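Nuclear polyadenylated RNA-binding protein NAB2 (Saccharomyces cerevisiae, PDB 2V75) binds the poly(A) tails of mRNAs and pre-mRNAs, protecting them from degradation by the exosome, and takes part in tail-length control and nuclear export. Local coordinates at residues E8-I13 against Y34-I39; E16-I21 against E26-V31; S47-L52 against V59-L64. All coordinates share one frame; numbering follows the deposited sequence.

Interaction 1 of 3, residues E8-I13 against Y34-I39; sequences ENLKVI and YIVLLI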
loop_
_atom_site.group_PDB
_atom_site.type_symbol
_atom_site.label_atom_id
_atom_site.label_comp_id
_atom_site.label_asym_id
_atom_site.label_seq_id
_atom_site.Cartn_x
_atom_site.Cartn_y
_atom_site.Cartn_z
ATOM N N GLU A 8 2.330 7.364 9.385
ATOM C CA GLU A 8 3.725 7.406 8.948
ATOM C C GLU A 8 4.253 5.988 8.752
ATOM O O GLU A 8 4.885 5.680 7.745
ATOM C CB GLU A 8 4.600 8.226 9.914
ATOM C CG GLU A 8 4.347 9.736 9.880
ATOM C CD GLU A 8 4.433 10.341 8.478
ATOM O OE1 GLU A 8 5.487 10.226 7.820
ATOM O OE2 GLU A 8 3.446 10.956 8.018
ATOM N N ASN A 9 3.929 5.089 9.664
ATOM C CA ASN A 9 4.289 3.691 9.467
ATOM C C ASN A 9 3.561 3.026 8.301
ATOM O O ASN A 9 4.127 2.164 7.633
ATOM C CB ASN A 9 4.079 2.898 10.742
ATOM C CG ASN A 9 5.195 3.127 11.741
ATOM O OD1 ASN A 9 6.323 3.459 11.359
ATOM N ND2 ASN A 9 4.891 2.972 13.024
ATOM N N LEU A 10 2.316 3.409 8.051
ATOM C CA LEU A 10 1.629 2.860 6.885
ATOM C C LEU A 10 2.287 3.258 5.558
ATOM O O LEU A 10 2.409 2.451 4.646
ATOM C CB LEU A 10 0.151 3.239 6.914
ATOM C CG LEU A 10 -0.666 2.422 5.936
ATOM C CD1 LEU A 10 -0.626 0.901 6.163
ATOM C CD2 LEU A 10 -2.109 2.924 5.916
ATOM N N LYS A 11 2.751 4.494 5.477
ATOM C CA LYS A 11 3.392 4.970 4.247
ATOM C C LYS A 11 4.663 4.171 4.030
ATOM O O LYS A 11 4.971 3.756 2.930
ATOM C CB LYS A 11 3.685 6.443 4.355
ATOM C CG LYS A 11 2.490 7.395 4.225
ATOM C CD LYS A 11 3.013 8.853 4.323
ATOM C CE LYS A 11 1.935 9.812 4.757
ATOM N NZ LYS A 11 2.530 11.041 5.310
ATOM N N VAL A 12 5.373 3.879 5.105
ATOM C CA VAL A 12 6.589 3.046 4.990
ATOM C C VAL A 12 6.239 1.632 4.570
ATOM O O VAL A 12 6.818 1.063 3.644
ATOM C CB VAL A 12 7.383 3.000 6.286
ATOM C CG1 VAL A 12 8.433 1.883 6.234
ATOM C CG2 VAL A 12 8.081 4.341 6.569
ATOM N N ILE A 13 5.176 1.083 5.147
ATOM C CA ILE A 13 4.779 -0.300 4.844
ATOM C C ILE A 13 4.323 -0.443 3.416
ATOM O O ILE A 13 4.652 -1.400 2.719
ATOM C CB ILE A 13 3.662 -0.781 5.792
ATOM C CG1 ILE A 13 4.266 -1.101 7.163
ATOM C CG2 ILE A 13 2.913 -2.006 5.224
ATOM C CD1 ILE A 13 3.158 -1.204 8.254
ATOM N N TYR A 34 0.007 8.662 -1.783
ATOM C CA TYR A 34 -1.306 8.819 -2.402
ATOM C C TYR A 34 -2.213 7.715 -1.852
ATOM O O TYR A 34 -3.367 7.974 -1.495
ATOM C CB TYR A 34 -1.236 8.679 -3.913
ATOM C CG TYR A 34 -2.355 9.346 -4.646
ATOM C CD1 TYR A 34 -2.263 10.641 -5.071
ATOM C CD2 TYR A 34 -3.543 8.697 -4.879
ATOM C CE1 TYR A 34 -3.323 11.266 -5.741
ATOM C CE2 TYR A 34 -4.583 9.315 -5.521
ATOM C CZ TYR A 34 -4.496 10.597 -5.938
ATOM O OH TYR A 34 -5.618 11.108 -6.579
ATOM N N ILE A 35 -1.693 6.503 -1.782
ATOM C CA ILE A 35 -2.454 5.380 -1.228
ATOM C C ILE A 35 -2.937 5.632 0.203
ATOM O O ILE A 35 -4.118 5.482 0.524
ATOM C CB ILE A 35 -1.706 4.036 -1.359
ATOM C CG1 ILE A 35 -1.606 3.646 -2.846
ATOM C CG2 ILE A 35 -2.393 2.962 -0.465
ATOM C CD1 ILE A 35 -0.774 2.369 -3.066
ATOM N N VAL A 36 -2.050 6.121 1.043
ATOM C CA VAL A 36 -2.409 6.392 2.410
ATOM C C VAL A 36 -3.392 7.538 2.526
ATOM O O VAL A 36 -4.274 7.485 3.361
ATOM C CB VAL A 36 -1.141 6.606 3.222
ATOM C CG1 VAL A 36 -1.463 7.185 4.607
ATOM C CG2 VAL A 36 -0.368 5.279 3.240
ATOM N N LEU A 37 -3.284 8.556 1.670
ATOM C CA LEU A 37 -4.275 9.614 1.599
ATOM C C LEU A 37 -5.666 9.032 1.304
ATOM O O LEU A 37 -6.658 9.471 1.928
ATOM C CB LEU A 37 -3.907 10.627 0.501
ATOM C CG LEU A 37 -4.907 11.732 0.180
ATOM C CD1 LEU A 37 -4.982 12.759 1.288
ATOM C CD2 LEU A 37 -4.546 12.430 -1.131
ATOM N N LEU A 38 -5.733 8.119 0.341
ATOM C CA LEU A 38 -7.030 7.546 -0.079
ATOM C C LEU A 38 -7.608 6.703 1.072
ATOM O O LEU A 38 -8.781 6.776 1.360
ATOM C CB LEU A 38 -6.841 6.697 -1.332
ATOM C CG LEU A 38 -6.556 7.525 -2.603
ATOM C CD1 LEU A 38 -6.141 6.613 -3.746
ATOM C CD2 LEU A 38 -7.760 8.425 -2.901
ATOM N N ILE A 39 -6.764 5.958 1.770
ATOM C CA ILE A 39 -7.224 4.992 2.784
ATOM C C ILE A 39 -7.617 5.718 4.036
ATOM O O ILE A 39 -8.739 5.577 4.514
ATOM C CB ILE A 39 -6.189 3.918 3.116
ATOM C CG1 ILE A 39 -6.045 2.977 1.920
ATOM C CG2 ILE A 39 -6.577 3.204 4.437
ATOM C CD1 ILE A 39 -4.904 1.957 2.019
#
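Lys11 works at both ends: its NZ makes a 2.9 Å salt bridge to Glu8 OE2 one turn back, while its aliphatic root lies against Val36 of the other helix. Glu8 OE2 is met on its syn side, with NZ 28° out of the carboxylate plane. CG of Lys11 stands anti to the carbonyl carbon (chi1 -75°), and the chain beyond it runs extended toward the carboxylate. This CG is 3.7 Å from Val36 CG2, and the two side chains cross at about a right angle. Leu10 meets the same methyl, its CG 3.9 Å from Val36 CG2, the two side chains sliding past each other in opposite directions. CG2 of Val36 is the centre of a small, wholly apolar contact. With an alanine in place of Lys11, Glu8 would probably lose its charged mate and Val36 CG2 the methylene packed on it. Ile39 of helix 28-40 packs on Ala71, Phe72 and Leu75 of helix 61-79, and Ile13 of helix 7-18 touches Ala74 of helix 61-79 and Ile87 of helix 84-93. Helices 7-18 and 28-40 meet here in the core of a compact, all-helical domain, consistent with the PWI-like clan of the Nab2 N-terminal family.

Interaction 2 of 3, residues E16-I21 against E26-V31; sequences EKLAGI and EDIKYV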
loop_
_atom_site.group_PDB
_atom_site.type_symbol
_atom_site.label_atom_id
_atom_site.label_comp_id
_atom_site.label_asym_id
_atom_site.label_seq_id
_atom_site.Cartn_x
_atom_site.Cartn_y
_atom_site.Cartn_z
ATOM N N GLU A 16 7.351 -0.388 1.188
ATOM C CA GLU A 16 8.072 -1.651 1.232
ATOM C C GLU A 16 7.429 -2.660 0.273
ATOM O O GLU A 16 8.120 -3.425 -0.428
ATOM C CB GLU A 16 8.113 -2.201 2.665
ATOM C CG GLU A 16 8.871 -1.340 3.599
ATOM C CD GLU A 16 10.362 -1.357 3.360
ATOM O OE1 GLU A 16 10.952 -2.389 2.958
ATOM O OE2 GLU A 16 11.001 -0.361 3.744
ATOM N N LYS A 17 6.111 -2.648 0.258
ATOM C CA LYS A 17 5.341 -3.539 -0.633
ATOM C C LYS A 17 5.600 -3.188 -2.095
ATOM O O LYS A 17 5.970 -4.050 -2.905
ATOM C CB LYS A 17 3.871 -3.462 -0.285
ATOM C CG LYS A 17 2.932 -4.311 -1.186
ATOM C CD LYS A 17 3.152 -5.777 -1.054
ATOM C CE LYS A 17 2.120 -6.480 -1.951
ATOM N NZ LYS A 17 2.059 -7.919 -1.723
ATOM N N LEU A 18 5.494 -1.898 -2.411
ATOM C CA LEU A 18 5.804 -1.394 -3.767
ATOM C C LEU A 18 7.217 -1.739 -4.232
ATOM O O LEU A 18 7.472 -2.116 -5.394
ATOM C CB LEU A 18 5.557 0.109 -3.793
ATOM C CG LEU A 18 4.120 0.587 -3.570
ATOM C CD1 LEU A 18 4.171 2.144 -3.560
ATOM C CD2 LEU A 18 3.182 0.025 -4.658
ATOM N N ALA A 19 8.185 -1.646 -3.321
ATOM C CA ALA A 19 9.557 -1.921 -3.692
ATOM C C ALA A 19 9.780 -3.355 -4.156
ATOM O O ALA A 19 10.842 -3.665 -4.721
ATOM C CB ALA A 19 10.514 -1.626 -2.516
ATOM N N GLY A 20 8.862 -4.242 -3.812
ATOM C CA GLY A 20 9.051 -5.672 -4.105
ATOM C C GLY A 20 8.390 -6.098 -5.408
ATOM O O GLY A 20 8.502 -7.252 -5.839
ATOM N N ILE A 21 7.745 -5.147 -6.069
ATOM C CA ILE A 21 7.017 -5.427 -7.313
ATOM C C ILE A 21 7.936 -5.364 -8.526
ATOM O O ILE A 21 8.518 -4.316 -8.845
ATOM C CB ILE A 21 5.853 -4.420 -7.519
ATOM C CG1 ILE A 21 4.882 -4.539 -6.357
ATOM C CG2 ILE A 21 5.272 -4.562 -8.939
ATOM C CD1 ILE A 21 3.797 -3.468 -6.353
ATOM N N GLU A 26 7.262 3.537 -11.020
ATOM C CA GLU A 26 6.685 4.794 -10.576
ATOM C C GLU A 26 7.361 5.289 -9.296
ATOM O O GLU A 26 8.055 4.547 -8.620
ATOM C CB GLU A 26 5.188 4.567 -10.359
ATOM C CG GLU A 26 4.454 4.022 -11.599
ATOM C CD GLU A 26 3.992 5.139 -12.517
ATOM O OE1 GLU A 26 4.586 6.243 -12.450
ATOM O OE2 GLU A 26 3.032 4.908 -13.284
ATOM N N ASP A 27 7.146 6.550 -8.936
ATOM C CA ASP A 27 7.754 7.132 -7.749
ATOM C C ASP A 27 7.107 6.452 -6.554
ATOM O O ASP A 27 5.905 6.660 -6.296
ATOM C CB ASP A 27 7.466 8.635 -7.822
ATOM C CG ASP A 27 8.027 9.420 -6.670
ATOM O OD1 ASP A 27 8.117 8.926 -5.528
ATOM O OD2 ASP A 27 8.355 10.594 -6.909
ATOM N N ILE A 28 7.883 5.627 -5.825
ATOM C CA ILE A 28 7.310 4.799 -4.758
ATOM C C ILE A 28 6.793 5.674 -3.619
ATOM O O ILE A 28 5.704 5.435 -3.148
ATOM C CB ILE A 28 8.331 3.766 -4.251
ATOM C CG1 ILE A 28 8.454 2.635 -5.269
ATOM C CG2 ILE A 28 7.943 3.191 -2.912
ATOM C CD1 ILE A 28 9.717 1.750 -4.977
ATOM N N LYS A 29 7.555 6.687 -3.229
ATOM C CA LYS A 29 7.238 7.517 -2.068
ATOM C C LYS A 29 5.910 8.217 -2.371
ATOM O O LYS A 29 5.018 8.284 -1.525
ATOM C CB LYS A 29 8.342 8.515 -1.828
ATOM C CG LYS A 29 8.228 9.289 -0.523
ATOM C CD LYS A 29 9.440 10.205 -0.252
ATOM C CE LYS A 29 10.600 9.455 0.405
ATOM N NZ LYS A 29 10.128 8.652 1.573
ATOM N N TYR A 30 5.760 8.682 -3.607
ATOM C CA TYR A 30 4.522 9.387 -3.975
ATOM C C TYR A 30 3.335 8.456 -4.017
ATOM O O TYR A 30 2.289 8.798 -3.445
ATOM C CB TYR A 30 4.650 10.040 -5.342
ATOM C CG TYR A 30 3.368 10.711 -5.816
ATOM C CD1 TYR A 30 2.935 11.880 -5.229
ATOM C CD2 TYR A 30 2.609 10.194 -6.859
ATOM C CE1 TYR A 30 1.778 12.523 -5.682
ATOM C CE2 TYR A 30 1.429 10.827 -7.306
ATOM C CZ TYR A 30 1.018 11.987 -6.687
ATOM O OH TYR A 30 -0.105 12.681 -7.122
ATOM N N VAL A 31 3.478 7.311 -4.696
ATOM C CA VAL A 31 2.395 6.299 -4.753
ATOM C C VAL A 31 2.005 5.897 -3.312
ATOM O O VAL A 31 0.814 5.836 -2.975
ATOM C CB VAL A 31 2.741 5.084 -5.631
ATOM C CG1 VAL A 31 1.636 3.994 -5.578
ATOM C CG2 VAL A 31 3.037 5.488 -7.089
#
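Leu18 brings its CD1 to within 3.7 Å of Val31 CG1 and equally close to the backbone oxygen of Ile28, a van der Waals contact over the first turn of helix 28-40. Its CG lies anti to the carbonyl carbon (chi1 -64°), which carries the branch across to the valine at an oblique angle. Ile28 CG2 is 4.0 Å from Leu18 CD1, and it also meets Leu18 CB. The other arm, CG1 to CD1, reaches across to the end of helix 7-18, where CD1 touches Ala19 CA at 3.9 Å. Two successive helices pack together here, joined by a short loop: a type I turn from Leu18 to Ile21 is closed by the 3.1 Å bond from Ile21 N to Leu18 O, and the loop leads into helix 28-40. That second helix is started by Asp27 at the N-cap, whose OD1 takes Tyr30 N at 3.1 Å from above the carboxylate plane; the cap fixes the first turn that presents Ile28 and Val31. Beyond this shell, Phe24 of the loop packs on Leu18, Phe56 on Val31, and Val67 of helix 61-79 on both Leu18 and Ile21. Glu16 forms a salt bridge with Arg92 of helix 84-93.

Interaction 3 of 3, residues S47-L52 against V59-L64; sequences SVVDEL and VSRDTL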
loop_
_atom_site.group_PDB
_atom_site.type_symbol
_atom_site.label_atom_id
_atom_site.label_comp_id
_atom_site.label_asym_id
_atom_site.label_seq_id
_atom_site.Cartn_x
_atom_site.Cartn_y
_atom_site.Cartn_z
ATOM N N SER A 47 -12.715 1.579 -4.501
ATOM C CA SER A 47 -12.530 3.002 -4.809
ATOM C C SER A 47 -11.056 3.374 -4.781
ATOM O O SER A 47 -10.583 4.188 -5.570
ATOM C CB SER A 47 -13.353 3.918 -3.888
ATOM O OG SER A 47 -12.644 4.282 -2.696
ATOM N N VAL A 48 -10.284 2.793 -3.887
ATOM C CA VAL A 48 -8.874 3.106 -3.855
ATOM C C VAL A 48 -8.193 2.477 -5.093
ATOM O O VAL A 48 -7.345 3.105 -5.719
ATOM C CB VAL A 48 -8.199 2.672 -2.543
ATOM C CG1 VAL A 48 -6.688 2.888 -2.610
ATOM C CG2 VAL A 48 -8.940 3.360 -1.350
ATOM N N VAL A 49 -8.535 1.242 -5.422
ATOM C CA VAL A 49 -7.910 0.593 -6.585
ATOM C C VAL A 49 -8.267 1.331 -7.871
ATOM O O VAL A 49 -7.391 1.698 -8.676
ATOM C CB VAL A 49 -8.287 -0.881 -6.642
ATOM C CG1 VAL A 49 -7.701 -1.541 -7.910
ATOM C CG2 VAL A 49 -7.707 -1.585 -5.408
ATOM N N ASP A 50 -9.548 1.617 -8.004
ATOM C CA ASP A 50 -10.050 2.461 -9.095
ATOM C C ASP A 50 -9.239 3.755 -9.282
ATOM O O ASP A 50 -8.841 4.065 -10.400
ATOM C CB ASP A 50 -11.507 2.844 -8.849
ATOM C CG ASP A 50 -12.460 1.748 -9.171
ATOM O OD1 ASP A 50 -12.018 0.754 -9.798
ATOM O OD2 ASP A 50 -13.659 1.914 -8.818
ATOM N N GLU A 51 -9.000 4.505 -8.203
ATOM C CA GLU A 51 -8.346 5.790 -8.280
ATOM C C GLU A 51 -6.909 5.568 -8.715
ATOM O O GLU A 51 -6.420 6.291 -9.587
ATOM C CB GLU A 51 -8.451 6.576 -6.961
ATOM C CG GLU A 51 -7.585 7.808 -6.810
ATOM C CD GLU A 51 -8.241 9.090 -7.318
ATOM O OE1 GLU A 51 -9.163 8.973 -8.157
ATOM O OE2 GLU A 51 -7.829 10.189 -6.869
ATOM N N LEU A 52 -6.232 4.570 -8.160
ATOM C CA LEU A 52 -4.835 4.312 -8.511
ATOM C C LEU A 52 -4.690 3.904 -9.998
ATOM O O LEU A 52 -3.739 4.303 -10.690
ATOM C CB LEU A 52 -4.251 3.218 -7.623
ATOM C CG LEU A 52 -4.114 3.557 -6.144
ATOM C CD1 LEU A 52 -3.787 2.264 -5.278
ATOM C CD2 LEU A 52 -3.121 4.642 -6.024
ATOM N N VAL A 59 0.963 -0.142 -14.014
ATOM C CA VAL A 59 0.710 -1.128 -12.969
ATOM C C VAL A 59 -0.672 -1.729 -13.206
ATOM O O VAL A 59 -1.681 -1.007 -13.384
ATOM C CB VAL A 59 0.726 -0.525 -11.559
ATOM C CG1 VAL A 59 0.883 -1.718 -10.459
ATOM C CG2 VAL A 59 1.836 0.545 -11.503
ATOM N N SER A 60 -0.706 -3.049 -13.211
ATOM C CA SER A 60 -1.964 -3.768 -13.437
ATOM C C SER A 60 -2.939 -3.531 -12.300
ATOM O O SER A 60 -2.546 -3.284 -11.138
ATOM C CB SER A 60 -1.709 -5.277 -13.622
ATOM O OG SER A 60 -1.252 -5.812 -12.402
ATOM N N ARG A 61 -4.230 -3.650 -12.606
ATOM C CA ARG A 61 -5.230 -3.575 -11.547
ATOM C C ARG A 61 -5.061 -4.722 -10.547
ATOM O O ARG A 61 -5.197 -4.531 -9.338
ATOM C CB ARG A 61 -6.634 -3.508 -12.158
ATOM C CG ARG A 61 -7.695 -3.553 -11.203
ATOM C CD ARG A 61 -9.097 -3.332 -11.877
ATOM N NE ARG A 61 -9.962 -2.980 -10.766
ATOM C CZ ARG A 61 -10.494 -1.787 -10.505
ATOM N NH1 ARG A 61 -10.404 -0.753 -11.333
ATOM N NH2 ARG A 61 -11.208 -1.693 -9.387
ATOM N N ASP A 62 -4.703 -5.904 -11.022
ATOM C CA ASP A 62 -4.459 -7.016 -10.108
ATOM C C ASP A 62 -3.360 -6.651 -9.106
ATOM O O ASP A 62 -3.499 -6.827 -7.894
ATOM C CB ASP A 62 -4.049 -8.282 -10.869
ATOM C CG ASP A 62 -3.937 -9.470 -9.952
ATOM O OD1 ASP A 62 -4.985 -9.966 -9.502
ATOM O OD2 ASP A 62 -2.804 -9.869 -9.693
ATOM N N THR A 63 -2.242 -6.122 -9.597
ATOM C CA THR A 63 -1.151 -5.706 -8.711
ATOM C C THR A 63 -1.561 -4.579 -7.768
ATOM O O THR A 63 -1.304 -4.646 -6.542
ATOM C CB THR A 63 0.090 -5.328 -9.535
ATOM O OG1 THR A 63 0.551 -6.529 -10.125
ATOM C CG2 THR A 63 1.215 -4.684 -8.635
ATOM N N LEU A 64 -2.293 -3.606 -8.283
ATOM C CA LEU A 64 -2.763 -2.511 -7.428
ATOM C C LEU A 64 -3.656 -3.059 -6.329
ATOM O O LEU A 64 -3.585 -2.638 -5.173
ATOM C CB LEU A 64 -3.531 -1.433 -8.208
ATOM C CG LEU A 64 -2.621 -0.612 -9.147
ATOM C CD1 LEU A 64 -3.481 0.193 -10.127
ATOM C CD2 LEU A 64 -1.724 0.284 -8.291
#
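Asp50 and Arg61 meet with carboxylate and guanidinium planes turned 63° apart, in a salt bridge that rests on a single oxygen. Arg61 approaches end-on with NH1 and NH2, and both nitrogens give a hydrogen bond to Asp50 OD1, NH2 at 2.6 Å and NH1 at 2.7 Å. Because one acceptor sits between two donors, both bonds are bent, the NH2 one to 141°. OD1 lies almost in the guanidinium plane; from the carboxylate's side, NH1 arrives nearly in line with the C-O bond, whereas NH2 comes from above the carboxylate plane. CG of Arg61 lies opposite the backbone N (chi1 175°), and the chain runs extended from there to NE, passing beside Val49. CG1 of that valine covers one face of the guanidinium, offset toward its rim and 3.8 Å from Arg61 NH2, so the charged group is held by its edge and backed by an apolar methyl. Inward from the ion pair the contact becomes purely apolar. Leu64 places its CD2 3.9 Å from Leu52 CB and its CD1 near the backbone of Leu52, while Leu64 CB lies 4.2 Å from Val49 CG1. Ser60 sets the start of helix 61-79: at the N-cap, its OG accepts Thr63 N at 3.0 Å. Val68 of that helix continues the apolar face against Val48, Val49 and Leu52. Two successive helices joined by a loop, with a buried leucine-valine seam and an exposed ion pair at its edge, are consistent with the PWI-like clan of this family.

Overall arrangement
The three contacts tie four of the five helices of the Nab2 N-terminal domain. Interactions 1 and 2 both join helix 7-18 to helix 28-40, their centres 11 Å apart; along the chain, interaction 2 closes the short loop between these helices and interaction 1 spans it. Interaction 3 follows in sequence, linking helices 45-55 and 61-79, with its centre about 15 Å from that of interaction 1 and 13 Å from that of interaction 2. Ile35 packs on Leu52 and Leu38 on Val48, joining interactions 1 and 3, while Ile21 touches Thr63 between interactions 2 and 3. Together they hold four helices of the domain that is required for nuclear export of poly(A) RNA.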